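Local coordinates for TENA/THI-4 protein (Shewanella denitrificans OS217, PDB 3DDE), which is of unknown function but has a heme oxygenase-like fold and may have oxidoreductase activity, at residues A[47-50]-A[51-55]; A[207-210]-A[211-214]. One frame throughout, in Å; residues are numbered along the deposited sequence.

Overall arrangement
Both contacts are local along the chain in this all-helical, heme oxygenase-like protein. Interaction 1 lies around the junction of helix 38-52 and helix 55-65, and interaction 2 spans about two turns near the middle of the long helix 193-223. Their centres are about 13 Å apart, and they meet through Ile213: its CG2 packs on Glu47 CB at 3.8 Å and its CD1 on Tyr51 CD2 at 3.9 Å. Helix 112-126 touches side chains of both. The two differ at their other borders, for in 47-55 the side chain of His54 is about 4 Å from a bound PEG molecule, probably from the crystallisation liquor, whereas 207-214 reaches a second subunit.

Interaction 1: residues A[47-50]-A[51-55]; sequences ETYH and YTKHN
The imidazole of His50 takes Lys53 NZ at its edge: NZ donates to ND1 over 3.0 Å and lies in the ring plane, with Glu47 CD also at the ring's edge. The ring of Tyr51 instead turns one face to Thr48 O and Thr52 OG1, each 3.8 Å above its plane and offset toward the rim. CG of Tyr51 stands between the backbone N and carbonyl carbon (chi1 81°), which lays the ring back along the preceding turn, CE2 against Thr48 CA. Thr48 O is gripped twice, by Thr52 N at 2.9 Å and by Thr52 OG1 at 2.8 Å, from opposite faces of the carbonyl plane; the hydroxyl hydrogen bond comes from above that plane, 38° out of it. Lys53 bends at chi3 (56°), bringing its amine back to His50 while CD passes 3.7 Å from Tyr49 OH. A methionine in place of Lys53 would probably leave His50 ND1 without this donor and the imidazole fixed from the NE2 side, by Ser108, but no longer by the lysine. His54 sets the edge of its ring, at CD2, 3.3 Å from His50 O, and its ND1 is hydrogen-bonded to Tyr122. Glu47 OE1 is held by Thr114 and Leu111 N. Around these residues, helix 112-126 packs on His50, Tyr51 and His54, helix 88-97 brings Glu88 against Tyr49, Thr52 and Lys53, and helix 193-223 touches Glu47 and Tyr51.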
loop_
_atom_site.group_PDB
_atom_site.type_symbol
_atom_site.label_atom_id
_atom_site.label_comp_id
_atom_site.label_asym_id
_atom_site.label_seq_id
_atom_site.Cartn_x
_atom_site.Cartn_y
_atom_site.Cartn_z
ATOM N N GLU A 47 -23.030 10.904 -6.615
ATOM C CA GLU A 47 -22.427 9.613 -6.266
ATOM C C GLU A 47 -21.581 9.060 -7.405
ATOM O O GLU A 47 -20.571 8.380 -7.174
ATOM C CB GLU A 47 -23.464 8.570 -5.836
ATOM C CG GLU A 47 -24.218 8.957 -4.585
ATOM C CD GLU A 47 -23.295 9.442 -3.495
ATOM O OE1 GLU A 47 -22.482 8.625 -3.008
ATOM O OE2 GLU A 47 -23.380 10.646 -3.138
ATOM N N THR A 48 -21.999 9.331 -8.633
ATOM C CA THR A 48 -21.230 8.912 -9.796
ATOM C C THR A 48 -19.882 9.608 -9.763
ATOM O O THR A 48 -18.851 8.990 -10.039
ATOM C CB THR A 48 -21.971 9.203 -11.101
ATOM O OG1 THR A 48 -23.197 8.456 -11.095
ATOM C CG2 THR A 48 -21.147 8.786 -12.312
ATOM N N TYR A 49 -19.911 10.887 -9.393
ATOM C CA TYR A 49 -18.708 11.700 -9.265
ATOM C C TYR A 49 -17.760 11.094 -8.249
ATOM O O TYR A 49 -16.559 10.998 -8.516
ATOM C CB TYR A 49 -19.050 13.145 -8.866
ATOM C CG TYR A 49 -17.884 13.872 -8.235
ATOM C CD1 TYR A 49 -16.936 14.541 -9.009
ATOM C CD2 TYR A 49 -17.730 13.878 -6.851
ATOM C CE1 TYR A 49 -15.861 15.188 -8.405
ATOM C CE2 TYR A 49 -16.668 14.515 -6.240
ATOM C CZ TYR A 49 -15.738 15.161 -7.009
ATOM O OH TYR A 49 -14.690 15.775 -6.350
ATOM N N HIS A 50 -18.310 10.695 -7.095
ATOM C CA HIS A 50 -17.523 10.102 -6.013
ATOM C C HIS A 50 -16.764 8.843 -6.390
ATOM O O HIS A 50 -15.593 8.744 -6.098
ATOM C CB HIS A 50 -18.384 9.833 -4.778
ATOM C CG HIS A 50 -18.767 11.070 -4.039
ATOM N ND1 HIS A 50 -17.845 12.024 -3.671
ATOM C CD2 HIS A 50 -19.955 11.483 -3.541
ATOM C CE1 HIS A 50 -18.452 12.982 -2.997
ATOM N NE2 HIS A 50 -19.736 12.685 -2.913
ATOM N N TYR A 51 -17.413 7.872 -7.014
ATOM C CA TYR A 51 -16.703 6.652 -7.376
ATOM C C TYR A 51 -15.856 6.798 -8.654
ATOM O O TYR A 51 -14.788 6.210 -8.766
ATOM C CB TYR A 51 -17.650 5.457 -7.439
ATOM C CG TYR A 51 -18.495 5.265 -8.694
ATOM C CD1 TYR A 51 -17.943 4.701 -9.843
ATOM C CD2 TYR A 51 -19.857 5.520 -8.681
ATOM C CE1 TYR A 51 -18.687 4.474 -10.962
ATOM C CE2 TYR A 51 -20.641 5.288 -9.809
ATOM C CZ TYR A 51 -20.047 4.765 -10.954
ATOM O OH TYR A 51 -20.801 4.545 -12.096
ATOM N N THR A 52 -16.315 7.611 -9.601
ATOM C CA THR A 52 -15.590 7.820 -10.853
ATOM C C THR A 52 -14.222 8.445 -10.585
ATOM O O THR A 52 -13.266 8.193 -11.304
ATOM C CB THR A 52 -16.445 8.675 -11.853
ATOM O OG1 THR A 52 -17.562 7.882 -12.257
ATOM C CG2 THR A 52 -15.665 9.054 -13.088
ATOM N N LYS A 53 -14.176 9.267 -9.546
ATOM C CA LYS A 53 -12.988 9.971 -9.074
ATOM C C LYS A 53 -11.812 9.022 -8.772
ATOM O O LYS A 53 -10.638 9.409 -8.861
ATOM C CB LYS A 53 -13.437 10.690 -7.799
ATOM C CG LYS A 53 -12.459 11.547 -7.052
ATOM C CD LYS A 53 -13.196 12.362 -5.941
ATOM C CE LYS A 53 -14.004 11.492 -4.935
ATOM N NZ LYS A 53 -14.902 12.326 -4.017
ATOM N N HIS A 54 -12.135 7.771 -8.435
ATOM C CA HIS A 54 -11.130 6.784 -8.068
ATOM C C HIS A 54 -10.765 5.759 -9.148
ATOM O O HIS A 54 -9.838 4.978 -8.954
ATOM C CB HIS A 54 -11.591 6.039 -6.799
ATOM C CG HIS A 54 -11.676 6.912 -5.585
ATOM N ND1 HIS A 54 -10.567 7.260 -4.842
ATOM C CD2 HIS A 54 -12.731 7.521 -4.994
ATOM C CE1 HIS A 54 -10.935 8.039 -3.842
ATOM N NE2 HIS A 54 -12.242 8.219 -3.914
ATOM N N ASN A 55 -11.456 5.774 -10.283
ATOM C CA ASN A 55 -11.248 4.732 -11.290
ATOM C C ASN A 55 -9.896 4.702 -11.996
ATOM O O ASN A 55 -9.339 3.606 -12.202
ATOM C CB ASN A 55 -12.442 4.661 -12.250
ATOM C CG ASN A 55 -13.647 3.986 -11.609
ATOM O OD1 ASN A 55 -13.572 3.448 -10.475
ATOM N ND2 ASN A 55 -14.742 3.984 -12.314
#

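Interaction 2: residues A[207-210]-A[211-214]; sequences LVLT and ARIL
Leu209 and Arg212 run side by side and point the same way, the methyl CD2 of the leucine 4.1 Å from NE of the arginine, oblique to the guanidinium. A water joins the same two residues: it donates to Leu209 O at 2.7 Å and accepts from Arg212 NH2 at 3.3 Å, a link, long on the arginine side, between the guanidinium and the backbone of the preceding turn. Bends at chi2 (-146°) and chi3 (-48°) swing the guanidinium out alongside the Leu209 side chain, while CG lies 3.4 Å from Val208 O. Ala211 rests its CB on the carbonyls of Leu207 and Val208, and Ile213 CB comes within 3.2 Å of Thr210 O. Beneath these side chains the backbone keeps the i to i+4 bonding of an alpha-helix, Ala211 N to Leu207 O and Arg212 N to Val208 O, within helix 193-223 of the heme oxygenase-like bundle. Ile213 N bonds instead to Thr210 O, three residues back, at 3.1 Å and from well above the carbonyl plane. Thr210 turns OG1 back to Ser206 O, the preceding turn of the helix. Further out, Leu207 packs into helix 7-24 against Met17, Trp18 and Ile21, and Trp139 touches both Leu207 and Thr210. Helix 112-126 meets Leu209 through Tyr120 and Arg212 through Thr116, while Arg212 of a second subunit packs on Val208 and Arg212.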
loop_
_atom_site.group_PDB
_atom_site.type_symbol
_atom_site.label_atom_id
_atom_site.label_comp_id
_atom_site.label_asym_id
_atom_site.label_seq_id
_atom_site.Cartn_x
_atom_site.Cartn_y
_atom_site.Cartn_z
ATOM N N LEU A 207 -21.178 -4.858 -10.202
ATOM C CA LEU A 207 -22.491 -4.441 -10.701
ATOM C C LEU A 207 -23.539 -4.517 -9.587
ATOM O O LEU A 207 -24.369 -3.632 -9.466
ATOM C CB LEU A 207 -22.881 -5.279 -11.930
ATOM C CG LEU A 207 -24.183 -4.943 -12.675
ATOM C CD1 LEU A 207 -24.335 -3.469 -12.936
ATOM C CD2 LEU A 207 -24.273 -5.729 -13.974
ATOM N N VAL A 208 -23.488 -5.569 -8.770
ATOM C CA VAL A 208 -24.355 -5.670 -7.581
ATOM C C VAL A 208 -24.142 -4.442 -6.668
ATOM O O VAL A 208 -25.092 -3.807 -6.191
ATOM C CB VAL A 208 -24.065 -6.979 -6.785
ATOM C CG1 VAL A 208 -24.705 -6.936 -5.378
ATOM C CG2 VAL A 208 -24.543 -8.210 -7.584
ATOM N N LEU A 209 -22.877 -4.090 -6.449
ATOM C CA LEU A 209 -22.550 -2.950 -5.588
ATOM C C LEU A 209 -22.944 -1.599 -6.198
ATOM O O LEU A 209 -23.348 -0.688 -5.475
ATOM C CB LEU A 209 -21.072 -2.976 -5.216
ATOM C CG LEU A 209 -20.602 -4.111 -4.312
ATOM C CD1 LEU A 209 -19.176 -3.818 -3.905
ATOM C CD2 LEU A 209 -21.495 -4.312 -3.059
ATOM N N THR A 210 -22.834 -1.479 -7.521
ATOM C CA THR A 210 -23.252 -0.274 -8.215
ATOM C C THR A 210 -24.783 -0.131 -8.109
ATOM O O THR A 210 -25.282 0.958 -7.929
ATOM C CB THR A 210 -22.800 -0.269 -9.697
ATOM O OG1 THR A 210 -21.383 -0.479 -9.770
ATOM C CG2 THR A 210 -23.136 1.063 -10.376
ATOM N N ALA A 211 -25.511 -1.241 -8.170
ATOM C CA ALA A 211 -26.973 -1.211 -8.031
ATOM C C ALA A 211 -27.396 -0.723 -6.645
ATOM O O ALA A 211 -28.400 -0.045 -6.530
ATOM C CB ALA A 211 -27.582 -2.578 -8.329
ATOM N N ARG A 212 -26.631 -1.057 -5.602
ATOM C CA ARG A 212 -26.934 -0.601 -4.245
ATOM C C ARG A 212 -26.832 0.925 -4.129
ATOM O O ARG A 212 -27.425 1.503 -3.230
ATOM C CB ARG A 212 -26.016 -1.238 -3.202
ATOM C CG ARG A 212 -26.076 -2.789 -3.120
ATOM C CD ARG A 212 -25.865 -3.244 -1.670
ATOM N NE ARG A 212 -24.721 -2.542 -1.197
ATOM C CZ ARG A 212 -24.497 -2.059 0.017
ATOM N NH1 ARG A 212 -25.346 -2.194 1.007
ATOM N NH2 ARG A 212 -23.363 -1.393 0.198
ATOM N N ILE A 213 -26.054 1.561 -5.008
ATOM C CA ILE A 213 -25.934 3.016 -5.020
ATOM C C ILE A 213 -27.291 3.643 -5.375
ATOM O O ILE A 213 -27.708 4.621 -4.760
ATOM C CB ILE A 213 -24.816 3.490 -5.992
ATOM C CG1 ILE A 213 -23.434 3.006 -5.505
ATOM C CG2 ILE A 213 -24.817 4.998 -6.131
ATOM C CD1 ILE A 213 -22.246 3.454 -6.390
ATOM N N LEU A 214 -27.989 3.054 -6.346
ATOM C CA LEU A 214 -29.339 3.482 -6.738
ATOM C C LEU A 214 -30.328 3.450 -5.550
ATOM O O LEU A 214 -31.192 4.325 -5.418
ATOM C CB LEU A 214 -29.864 2.578 -7.850
ATOM C CG LEU A 214 -29.186 2.638 -9.218
ATOM C CD1 LEU A 214 -29.707 1.527 -10.151
ATOM C CD2 LEU A 214 -29.421 4.002 -9.822
HETATM O O HOH W 1 -22.433 -0.787 -2.890
#